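PDB 6XP8: TfuA domain-containing protein from Methanosarcina acetivorans, which takes part in the thioamidation of peptide backbones, probably working together with a YcaO enzyme. Local coordinates for residues 95-98 and 99-103; 76-79 and 80-84; 104-108 and 109-113. All coordinates share one frame; numbering follows the deposited sequence.

Contact 1: residues 95-98 and 99-103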
ATOM      1  N   GLY A  95       3.351  -4.358   9.133  1.00 15.60           N
ATOM      2  CA  GLY A  95       2.150  -4.709   8.388  1.00 15.48           C
ATOM      3  C   GLY A  95       2.303  -5.938   7.514  1.00 15.46           C
ATOM      4  O   GLY A  95       3.414  -6.434   7.306  1.00 15.60           O
ATOM      5  N   LYS A  96       1.175  -6.405   6.981  1.00 16.19           N
ATOM      6  CA  LYS A  96       1.116  -7.653   6.208  1.00 16.56           C
ATOM      7  C   LYS A  96       1.833  -7.579   4.854  1.00 15.85           C
ATOM      8  O   LYS A  96       2.497  -8.544   4.447  1.00 15.69           O
ATOM      9  CB  LYS A  96      -0.340  -8.112   6.020  1.00 18.03           C
ATOM     10  CG  LYS A  96      -1.116  -8.362   7.317  1.00 19.70           C
ATOM     11  CD  LYS A  96      -0.713  -9.639   8.046  1.00 21.78           C
ATOM     12  CE  LYS A  96      -1.718  -9.993   9.135  1.00 22.75           C
ATOM     13  NZ  LYS A  96      -1.207 -11.020  10.091  1.00 24.48           N
ATOM     14  N   VAL A  97       1.710  -6.442   4.167  1.00 15.46           N
ATOM     15  CA  VAL A  97       2.343  -6.264   2.852  1.00 14.88           C
ATOM     16  C   VAL A  97       3.865  -6.388   2.995  1.00 14.96           C
ATOM     17  O   VAL A  97       4.506  -7.087   2.208  1.00 15.10           O
ATOM     18  CB  VAL A  97       1.912  -4.947   2.147  1.00 14.68           C
ATOM     19  CG1 VAL A  97       2.573  -4.817   0.783  1.00 14.46           C
ATOM     20  CG2 VAL A  97       0.400  -4.897   1.968  1.00 14.87           C
ATOM     21  N   TYR A  98       4.424  -5.741   4.021  1.00 15.45           N
ATOM     22  CA  TYR A  98       5.841  -5.882   4.350  1.00 15.90           C
ATOM     23  C   TYR A  98       6.223  -7.348   4.601  1.00 16.35           C
ATOM     24  O   TYR A  98       7.209  -7.833   4.044  1.00 16.34           O
ATOM     25  CB  TYR A  98       6.218  -5.028   5.566  1.00 15.77           C
ATOM     26  CG  TYR A  98       7.544  -5.431   6.188  1.00 15.92           C
ATOM     27  CD1 TYR A  98       8.752  -5.228   5.508  1.00 15.93           C
ATOM     28  CD2 TYR A  98       7.581  -6.038   7.449  1.00 16.04           C
ATOM     29  CE1 TYR A  98       9.966  -5.613   6.073  1.00 16.15           C
ATOM     30  CE2 TYR A  98       8.788  -6.415   8.027  1.00 16.38           C
ATOM     31  CZ  TYR A  98       9.969  -6.204   7.338  1.00 16.28           C
ATOM     32  OH  TYR A  98      11.159  -6.580   7.923  1.00 17.17           O
ATOM     33  N   GLU A  99       5.449  -8.024   5.454  1.00 17.41           N
ATOM     34  CA  GLU A  99       5.666  -9.440   5.771  1.00 18.89           C
ATOM     35  C   GLU A  99       5.692 -10.324   4.522  1.00 18.66           C
ATOM     36  O   GLU A  99       6.589 -11.162   4.375  1.00 18.73           O
ATOM     37  CB  GLU A  99       4.619  -9.940   6.769  1.00 20.50           C
ATOM     38  CG  GLU A  99       4.804  -9.395   8.181  1.00 22.89           C
ATOM     39  CD  GLU A  99       3.578  -9.554   9.072  1.00 24.84           C
ATOM     40  OE1 GLU A  99       2.596 -10.231   8.683  1.00 26.29           O
ATOM     41  OE2 GLU A  99       3.603  -8.991  10.188  1.00 26.15           O
ATOM     42  N   TRP A 100       4.728 -10.117   3.624  1.00 18.04           N
ATOM     43  CA  TRP A 100       4.662 -10.878   2.369  1.00 18.17           C
ATOM     44  C   TRP A 100       5.866 -10.648   1.455  1.00 17.39           C
ATOM     45  O   TRP A 100       6.378 -11.600   0.871  1.00 17.35           O
ATOM     46  CB  TRP A 100       3.358 -10.603   1.616  1.00 19.24           C
ATOM     47  CG  TRP A 100       2.109 -11.082   2.302  1.00 21.02           C
ATOM     48  CD1 TRP A 100       1.959 -12.216   3.054  1.00 21.32           C
ATOM     49  CD2 TRP A 100       0.823 -10.457   2.262  1.00 21.97           C
ATOM     50  NE1 TRP A 100       0.665 -12.326   3.499  1.00 22.62           N
ATOM     51  CE2 TRP A 100      -0.056 -11.260   3.030  1.00 22.63           C
ATOM     52  CE3 TRP A 100       0.327  -9.286   1.665  1.00 22.99           C
ATOM     53  CZ2 TRP A 100      -1.409 -10.931   3.215  1.00 23.27           C
ATOM     54  CZ3 TRP A 100      -1.020  -8.956   1.848  1.00 23.43           C
ATOM     55  CH2 TRP A 100      -1.868  -9.778   2.621  1.00 23.54           C
ATOM     56  N   TYR A 101       6.317  -9.395   1.339  1.00 16.80           N
ATOM     57  CA  TYR A 101       7.535  -9.077   0.578  1.00 16.86           C
ATOM     58  C   TYR A 101       8.769  -9.725   1.213  1.00 17.18           C
ATOM     59  O   TYR A 101       9.575 -10.346   0.515  1.00 16.88           O
ATOM     60  CB  TYR A 101       7.757  -7.561   0.471  1.00 16.48           C
ATOM     61  CG  TYR A 101       7.027  -6.843  -0.648  1.00 16.71           C
ATOM     62  CD1 TYR A 101       7.159  -7.248  -1.989  1.00 16.67           C
ATOM     63  CD2 TYR A 101       6.238  -5.716  -0.373  1.00 16.69           C
ATOM     64  CE1 TYR A 101       6.490  -6.580  -3.010  1.00 16.80           C
ATOM     65  CE2 TYR A 101       5.573  -5.035  -1.390  1.00 16.53           C
ATOM     66  CZ  TYR A 101       5.709  -5.466  -2.702  1.00 16.72           C
ATOM     67  OH  TYR A 101       5.054  -4.791  -3.703  1.00 16.64           O
ATOM     68  N   ARG A 102       8.893  -9.573   2.535  1.00 17.57           N
ATOM     69  CA  ARG A 102      10.004 -10.128   3.323  1.00 18.22           C
ATOM     70  C   ARG A 102      10.168 -11.640   3.107  1.00 18.78           C
ATOM     71  O   ARG A 102      11.286 -12.127   2.905  1.00 18.57           O
ATOM     72  CB  ARG A 102       9.788  -9.814   4.814  1.00 18.52           C
ATOM     73  CG  ARG A 102      10.895 -10.277   5.756  1.00 18.88           C
ATOM     74  CD  ARG A 102      10.411 -10.336   7.201  1.00 18.98           C
ATOM     75  NE  ARG A 102       9.294 -11.270   7.373  1.00 19.99           N
ATOM     76  CZ  ARG A 102       8.432 -11.258   8.391  1.00 20.30           C
ATOM     77  NH1 ARG A 102       8.535 -10.358   9.364  1.00 21.10           N
ATOM     78  NH2 ARG A 102       7.449 -12.149   8.429  1.00 20.34           N
ATOM     79  N   ASP A 103       9.043 -12.349   3.120  1.00 19.55           N
ATOM     80  CA  ASP A 103       9.017 -13.814   3.075  1.00 20.64           C
ATOM     81  C   ASP A 103       8.890 -14.386   1.658  1.00 21.45           C
ATOM     82  O   ASP A 103       8.771 -15.612   1.476  1.00 21.82           O
ATOM     83  CB  ASP A 103       7.894 -14.337   3.982  1.00 20.86           C
ATOM     84  CG  ASP A 103       8.086 -13.948   5.450  1.00 20.97           C
ATOM     85  OD1 ASP A 103       9.228 -13.646   5.862  1.00 21.63           O
ATOM     86  OD2 ASP A 103       7.089 -13.944   6.194  1.00 21.56           O
TER
HETATM   87  O   HOH W   1       4.006  -6.312  11.044  1.00 28.29           O
HETATM   88  O   HOH W   2       1.012  -9.622  11.036  1.00 41.04           O
HETATM   89  O   HOH W   3      10.759  -8.608  10.186  1.00 28.00           O
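The indole of Trp100 carries Lys96 on one face: Lys96 O stands 3.2 Å above the Trp100 ring plane, offset toward the rim, and Lys96 CB makes a CH-pi contact with the six-membered ring, 4.1 Å from its centroid and 12° off the normal. Over one face of the Tyr98 ring lies Arg102 CB, while the Arg102 guanidinium, turned 73° from that ring, has Glu99 CA over one face, toward the rim, and the Asp103 carboxylate and water 3 at its edge. The Trp100 and Tyr98 pairs sit on helix 96-102, and Asp103 follows its last residue; the i to i+4 bonds begin with Glu99 N to the O of Gly95, the N-cap. Asp202 accepts the N-H groups of Lys96 and Val97.

On the buried side Val97 and Tyr101 point the same way; with chi1 at -179° it is Val97 CG1, rather than CG2, that meets the ring, 3.7 Å from Tyr101 CE2. Both touch helix 78-86.

Lys96, Glu99 and Arg102 carry the polar contacts. Arg102 grips Asp103 side-on, NE meeting OD1 at 2.8 Å and NH2 meeting OD2. Water 3 joins Arg102 NH1 to Tyr98 OH, which also bonds to Asp87. Lys96 NZ stays 4.1 Å from Glu99 OE1, and water 2 links it instead to Glu99 OE2. That same OE2 accepts from water 1, which takes the N-H of Gly95 at 2.8 Å from Gly95 N.

Contact 2: residues 76-79 and 80-84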
ATOM      1  N   ALA A  76       2.733  -0.871   4.008  1.00 13.06           N
ATOM      2  CA  ALA A  76       1.559  -0.724   3.113  1.00 13.09           C
ATOM      3  C   ALA A  76       1.852  -0.750   1.608  1.00 13.28           C
ATOM      4  O   ALA A  76       1.276  -1.560   0.872  1.00 13.52           O
ATOM      5  CB  ALA A  76       0.704   0.490   3.486  1.00 13.41           C
ATOM      6  N   SER A  77       2.741   0.135   1.162  1.00 13.14           N
ATOM      7  CA  SER A  77       2.941   0.368  -0.262  1.00 13.31           C
ATOM      8  C   SER A  77       4.434   0.467  -0.584  1.00 13.16           C
ATOM      9  O   SER A  77       5.156  -0.512  -0.390  1.00 13.10           O
ATOM     10  CB  SER A  77       2.166   1.618  -0.686  1.00 13.48           C
ATOM     11  OG  SER A  77       1.935   1.628  -2.085  1.00 13.93           O
ATOM     12  N   MET A  78       4.898   1.626  -1.069  1.00 13.18           N
ATOM     13  CA  MET A  78       6.340   1.836  -1.283  1.00 13.33           C
ATOM     14  C   MET A  78       7.147   1.578  -0.004  1.00 13.02           C
ATOM     15  O   MET A  78       8.257   1.039  -0.063  1.00 12.64           O
ATOM     16  CB  MET A  78       6.644   3.227  -1.874  1.00 13.64           C
ATOM     17  CG  MET A  78       8.134   3.537  -2.055  1.00 14.22           C
ATOM     18  SD  MET A  78       9.029   2.358  -3.098  1.00 15.00           S
ATOM     19  CE  MET A  78       8.971   3.172  -4.692  1.00 14.61           C
ATOM     20  N   GLY A  79       6.579   1.931   1.148  1.00 12.98           N
ATOM     21  CA  GLY A  79       7.241   1.677   2.429  1.00 13.18           C
ATOM     22  C   GLY A  79       7.432   0.198   2.721  1.00 13.24           C
ATOM     23  O   GLY A  79       8.441  -0.200   3.307  1.00 13.15           O
ATOM     24  N   ALA A  80       6.462  -0.617   2.315  1.00 13.22           N
ATOM     25  CA  ALA A  80       6.547  -2.074   2.487  1.00 13.45           C
ATOM     26  C   ALA A  80       7.640  -2.683   1.607  1.00 13.74           C
ATOM     27  O   ALA A  80       8.423  -3.511   2.075  1.00 14.07           O
ATOM     28  CB  ALA A  80       5.205  -2.721   2.195  1.00 13.28           C
ATOM     29  N   LEU A  81       7.687  -2.250   0.348  1.00 13.85           N
ATOM     30  CA  LEU A  81       8.692  -2.700  -0.607  1.00 13.94           C
ATOM     31  C   LEU A  81      10.103  -2.324  -0.147  1.00 13.87           C
ATOM     32  O   LEU A  81      10.981  -3.187  -0.071  1.00 14.23           O
ATOM     33  CB  LEU A  81       8.394  -2.146  -2.011  1.00 14.47           C
ATOM     34  CG  LEU A  81       9.306  -2.584  -3.169  1.00 14.54           C
ATOM     35  CD1 LEU A  81       9.230  -4.086  -3.405  1.00 15.13           C
ATOM     36  CD2 LEU A  81       8.932  -1.821  -4.432  1.00 14.93           C
ATOM     37  N   ARG A  82      10.310  -1.049   0.176  1.00 13.81           N
ATOM     38  CA  ARG A  82      11.620  -0.580   0.640  1.00 13.94           C
ATOM     39  C   ARG A  82      12.053  -1.203   1.970  1.00 14.14           C
ATOM     40  O   ARG A  82      13.231  -1.544   2.138  1.00 14.15           O
ATOM     41  CB  ARG A  82      11.675   0.951   0.712  1.00 13.82           C
ATOM     42  CG  ARG A  82      11.689   1.645  -0.641  1.00 14.10           C
ATOM     43  CD  ARG A  82      13.025   1.538  -1.362  1.00 14.27           C
ATOM     44  NE  ARG A  82      12.935   2.220  -2.650  1.00 14.75           N
ATOM     45  CZ  ARG A  82      12.659   1.636  -3.813  1.00 14.79           C
ATOM     46  NH1 ARG A  82      12.474   0.320  -3.899  1.00 15.45           N
ATOM     47  NH2 ARG A  82      12.574   2.380  -4.907  1.00 14.99           N
ATOM     48  N   ALA A  83      11.112  -1.380   2.899  1.00 14.73           N
ATOM     49  CA  ALA A  83      11.445  -2.012   4.177  1.00 15.46           C
ATOM     50  C   ALA A  83      11.898  -3.463   3.980  1.00 15.92           C
ATOM     51  O   ALA A  83      12.820  -3.918   4.659  1.00 16.41           O
ATOM     52  CB  ALA A  83      10.300  -1.919   5.166  1.00 15.47           C
ATOM     53  N   SER A  84      11.289  -4.162   3.019  1.00 16.21           N
ATOM     54  CA  SER A  84      11.702  -5.531   2.691  1.00 16.88           C
ATOM     55  C   SER A  84      13.121  -5.591   2.111  1.00 17.38           C
ATOM     56  O   SER A  84      13.812  -6.608   2.247  1.00 17.68           O
ATOM     57  CB  SER A  84      10.701  -6.200   1.746  1.00 16.69           C
ATOM     58  OG  SER A  84      10.867  -5.773   0.404  1.00 17.03           O
TER
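Ala80 turns its methyl against the two residues that precede the helix, with CB 3.4 Å from Ser77 O and 3.6 Å from Ala76 N. Its own N-H makes a weak bond to that Ser77 carbonyl, which therefore receives two donors, because Leu81 N also reaches Ser77 O in a straight 165° bond. Ser77 occupies the N-cap position but its hydroxyl makes no capping bond; Ser77 OG pairs with Lys199 instead. Leu81 adds a loose apolar touch, CD2 to Met78 SD at 4.4 Å.

This is the start of helix 78-86, the connection of a beta-alpha-beta unit between parallel strands 71-74 and 92-93. Arg82 carries the main side-chain contact there. Met78 SD lies over the centre of the Arg82 guanidinium, 3.8 Å above its plane, and Met78 CE approaches Arg82 NH2 at 3.7 Å. The Met78 chain, with CG anti to the backbone N, bends at chi2 (58°), and the Arg82 chain bends at its own chi2 (-74°), so that the two ends cross. Arg82 NE bonds to Val57 O and NH1 forms a salt bridge with Glu85, two anchors that limit rotation of the flat group. Ala83 brings CB within 3.1 Å of Gly79 O while donating its N-H to the same oxygen. Ser84 returns its OG to Leu81 O, a 2.6 Å bond.

Contact 3: residues 104-108 and 109-113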
ATOM      1  N   GLY A 104       8.929 -13.503   0.659  1.00 21.93           N
ATOM      2  CA  GLY A 104       8.807 -13.893  -0.750  1.00 21.83           C
ATOM      3  C   GLY A 104       7.440 -14.418  -1.151  1.00 21.92           C
ATOM      4  O   GLY A 104       7.314 -15.102  -2.170  1.00 23.06           O
ATOM      5  N   VAL A 105       6.421 -14.101  -0.350  1.00 21.03           N
ATOM      6  CA  VAL A 105       5.029 -14.496  -0.619  1.00 20.88           C
ATOM      7  C   VAL A 105       4.495 -13.717  -1.834  1.00 21.15           C
ATOM      8  O   VAL A 105       3.775 -14.268  -2.673  1.00 21.85           O
ATOM      9  CB  VAL A 105       4.143 -14.306   0.642  1.00 20.97           C
ATOM     10  CG1 VAL A 105       2.684 -14.665   0.379  1.00 21.06           C
ATOM     11  CG2 VAL A 105       4.689 -15.134   1.802  1.00 20.74           C
ATOM     12  N   ILE A 106       4.863 -12.440  -1.914  1.00 20.51           N
ATOM     13  CA  ILE A 106       4.615 -11.604  -3.092  1.00 20.13           C
ATOM     14  C   ILE A 106       5.949 -11.009  -3.553  1.00 19.94           C
ATOM     15  O   ILE A 106       6.916 -10.977  -2.782  1.00 19.45           O
ATOM     16  CB  ILE A 106       3.561 -10.489  -2.835  1.00 20.82           C
ATOM     17  CG1 ILE A 106       4.055  -9.484  -1.770  1.00 20.40           C
ATOM     18  CG2 ILE A 106       2.192 -11.092  -2.495  1.00 20.41           C
ATOM     19  CD1 ILE A 106       3.209  -8.231  -1.609  1.00 21.10           C
ATOM     20  N   GLU A 107       6.002 -10.559  -4.808  1.00 20.14           N
ATOM     21  CA  GLU A 107       7.161  -9.813  -5.325  1.00 20.39           C
ATOM     22  C   GLU A 107       6.768  -8.782  -6.380  1.00 19.40           C
ATOM     23  O   GLU A 107       5.749  -8.933  -7.065  1.00 18.78           O
ATOM     24  CB  GLU A 107       8.283 -10.737  -5.839  1.00 22.92           C
ATOM     25  CG  GLU A 107       7.886 -11.721  -6.925  1.00 25.63           C
ATOM     26  CD  GLU A 107       9.052 -12.579  -7.389  1.00 27.09           C
ATOM     27  OE1 GLU A 107       9.129 -13.750  -6.961  1.00 27.91           O
ATOM     28  OE2 GLU A 107       9.897 -12.075  -8.161  1.00 28.78           O
ATOM     29  N   SER A 108       7.605  -7.745  -6.478  1.00 19.16           N
ATOM     30  CA  SER A 108       7.466  -6.592  -7.394  1.00 18.47           C
ATOM     31  C   SER A 108       6.463  -5.541  -6.921  1.00 18.06           C
ATOM     32  O   SER A 108       5.525  -5.841  -6.164  1.00 18.25           O
ATOM     33  CB  SER A 108       7.171  -7.006  -8.846  1.00 18.94           C
ATOM     34  OG  SER A 108       5.772  -7.121  -9.073  1.00 19.40           O
ATOM     35  N   ASP A 109       6.671  -4.314  -7.399  1.00 17.35           N
ATOM     36  CA  ASP A 109       5.813  -3.178  -7.078  1.00 17.13           C
ATOM     37  C   ASP A 109       4.416  -3.291  -7.696  1.00 16.32           C
ATOM     38  O   ASP A 109       3.512  -2.573  -7.285  1.00 16.23           O
ATOM     39  CB  ASP A 109       6.485  -1.831  -7.426  1.00 18.12           C
ATOM     40  CG  ASP A 109       6.920  -1.718  -8.894  1.00 19.13           C
ATOM     41  OD1 ASP A 109       6.386  -2.426  -9.771  1.00 20.32           O
ATOM     42  OD2 ASP A 109       7.801  -0.881  -9.171  1.00 19.19           O
ATOM     43  N   ASP A 110       4.245  -4.205  -8.659  1.00 15.92           N
ATOM     44  CA  ASP A 110       2.923  -4.443  -9.260  1.00 16.13           C
ATOM     45  C   ASP A 110       1.863  -4.849  -8.224  1.00 15.69           C
ATOM     46  O   ASP A 110       0.664  -4.632  -8.437  1.00 15.98           O
ATOM     47  CB  ASP A 110       2.989  -5.480 -10.383  1.00 17.07           C
ATOM     48  CG  ASP A 110       1.668  -5.596 -11.139  1.00 18.33           C
ATOM     49  OD1 ASP A 110       1.235  -4.590 -11.735  1.00 19.32           O
ATOM     50  OD2 ASP A 110       1.067  -6.687 -11.116  1.00 19.11           O
ATOM     51  N   GLU A 111       2.309  -5.422  -7.108  1.00 15.40           N
ATOM     52  CA  GLU A 111       1.411  -5.849  -6.032  1.00 15.15           C
ATOM     53  C   GLU A 111       0.692  -4.689  -5.341  1.00 15.09           C
ATOM     54  O   GLU A 111      -0.419  -4.857  -4.825  1.00 14.89           O
ATOM     55  CB  GLU A 111       2.168  -6.692  -4.996  1.00 15.41           C
ATOM     56  CG  GLU A 111       2.614  -8.058  -5.515  1.00 16.10           C
ATOM     57  CD  GLU A 111       1.462  -9.016  -5.790  1.00 16.57           C
ATOM     58  OE1 GLU A 111       0.407  -8.928  -5.109  1.00 16.56           O
ATOM     59  OE2 GLU A 111       1.622  -9.882  -6.685  1.00 16.99           O
ATOM     60  N   VAL A 112       1.329  -3.518  -5.348  1.00 14.50           N
ATOM     61  CA  VAL A 112       0.830  -2.352  -4.602  1.00 14.58           C
ATOM     62  C   VAL A 112       0.511  -1.112  -5.451  1.00 14.43           C
ATOM     63  O   VAL A 112      -0.151  -0.195  -4.962  1.00 14.63           O
ATOM     64  CB  VAL A 112       1.774  -1.966  -3.437  1.00 14.07           C
ATOM     65  CG1 VAL A 112       1.645  -2.958  -2.290  1.00 13.83           C
ATOM     66  CG2 VAL A 112       3.226  -1.864  -3.894  1.00 13.93           C
ATOM     67  N   ALA A 113       0.979  -1.075  -6.702  1.00 14.88           N
ATOM     68  CA  ALA A 113       0.763   0.087  -7.582  1.00 15.16           C
ATOM     69  C   ALA A 113      -0.726   0.422  -7.759  1.00 15.64           C
ATOM     70  O   ALA A 113      -1.554  -0.478  -7.954  1.00 15.66           O
ATOM     71  CB  ALA A 113       1.408  -0.146  -8.940  1.00 15.17           C
TER
HETATM   72  O   HOH W   4       3.806 -11.586  -6.506  1.00 24.00           O
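A single 3-10 turn at 109-111, in the loop between helices 96-102 and 128-140, brings Glu111 back over Ile106. The methylene Glu111 CG packs 3.7 Å from Ile106 CB, and Glu111 CB lies 3.9 Å from Ile106 CD1. A further approach, 3.8 Å between Glu111 OE1 and Ile106 CG2, shows the carboxylate end running past the CG2 methyl as the two side chains cross. The Glu111 chain gets there by bending at chi2 (-68°), beyond a CG that is anti to the carbonyl carbon. Although the residue is buried, its carboxylate has partners on both oxygens: OE1 forms a salt bridge with Arg132, and OE2 accepts from water 4, which in turn takes the N-H of Glu107.

Helix 96-102 is closed by a Schellman motif in which Gly104 takes positive phi (68°), with two bonds back into its last turn. Further on, Ser108 leads into the 3-10 turn in the manner of an ST turn. Ser108 OG donates to Glu107 O at 2.7 Å, in the carbonyl plane and on a lone pair. The same OG receives a weak bond from Asp110 N at 3.3 Å, and Glu111 N reaches Ser108 O weakly at 3.4 Å. That carbonyl is also held by Tyr101 OH. Asp110 turns its carboxylate outward to a salt bridge with Arg164. At the far side of the turn Asp109 O accepts two backbone donors, Val112 N and Ala113 N, the latter at 3.0 Å.

Overall arrangement
The three contacts follow one another along the chain in the order contact 2, contact 1, contact 3. Contact 2 belongs to the helix between strands 71-74 and 92-93 of the parallel sheet, contact 1 to the short helix just after strand 92-93, and contact 3 to the loop leading on toward helix 128-140. Their centres lie about 8 Å (2 to 1), 9 Å (1 to 3) and 10 Å (2 to 3) apart. Tyr101 is common ground: its CB meets Ser84 CB at 3.5 Å, and its OH packs on Val112 CG2. Asp109 CB lies 3.9 Å from Leu81 CD2 of helix 78-86, and Val112 CG1 approaches O of Ala76, ahead of that helix, so the loop closes against both helices.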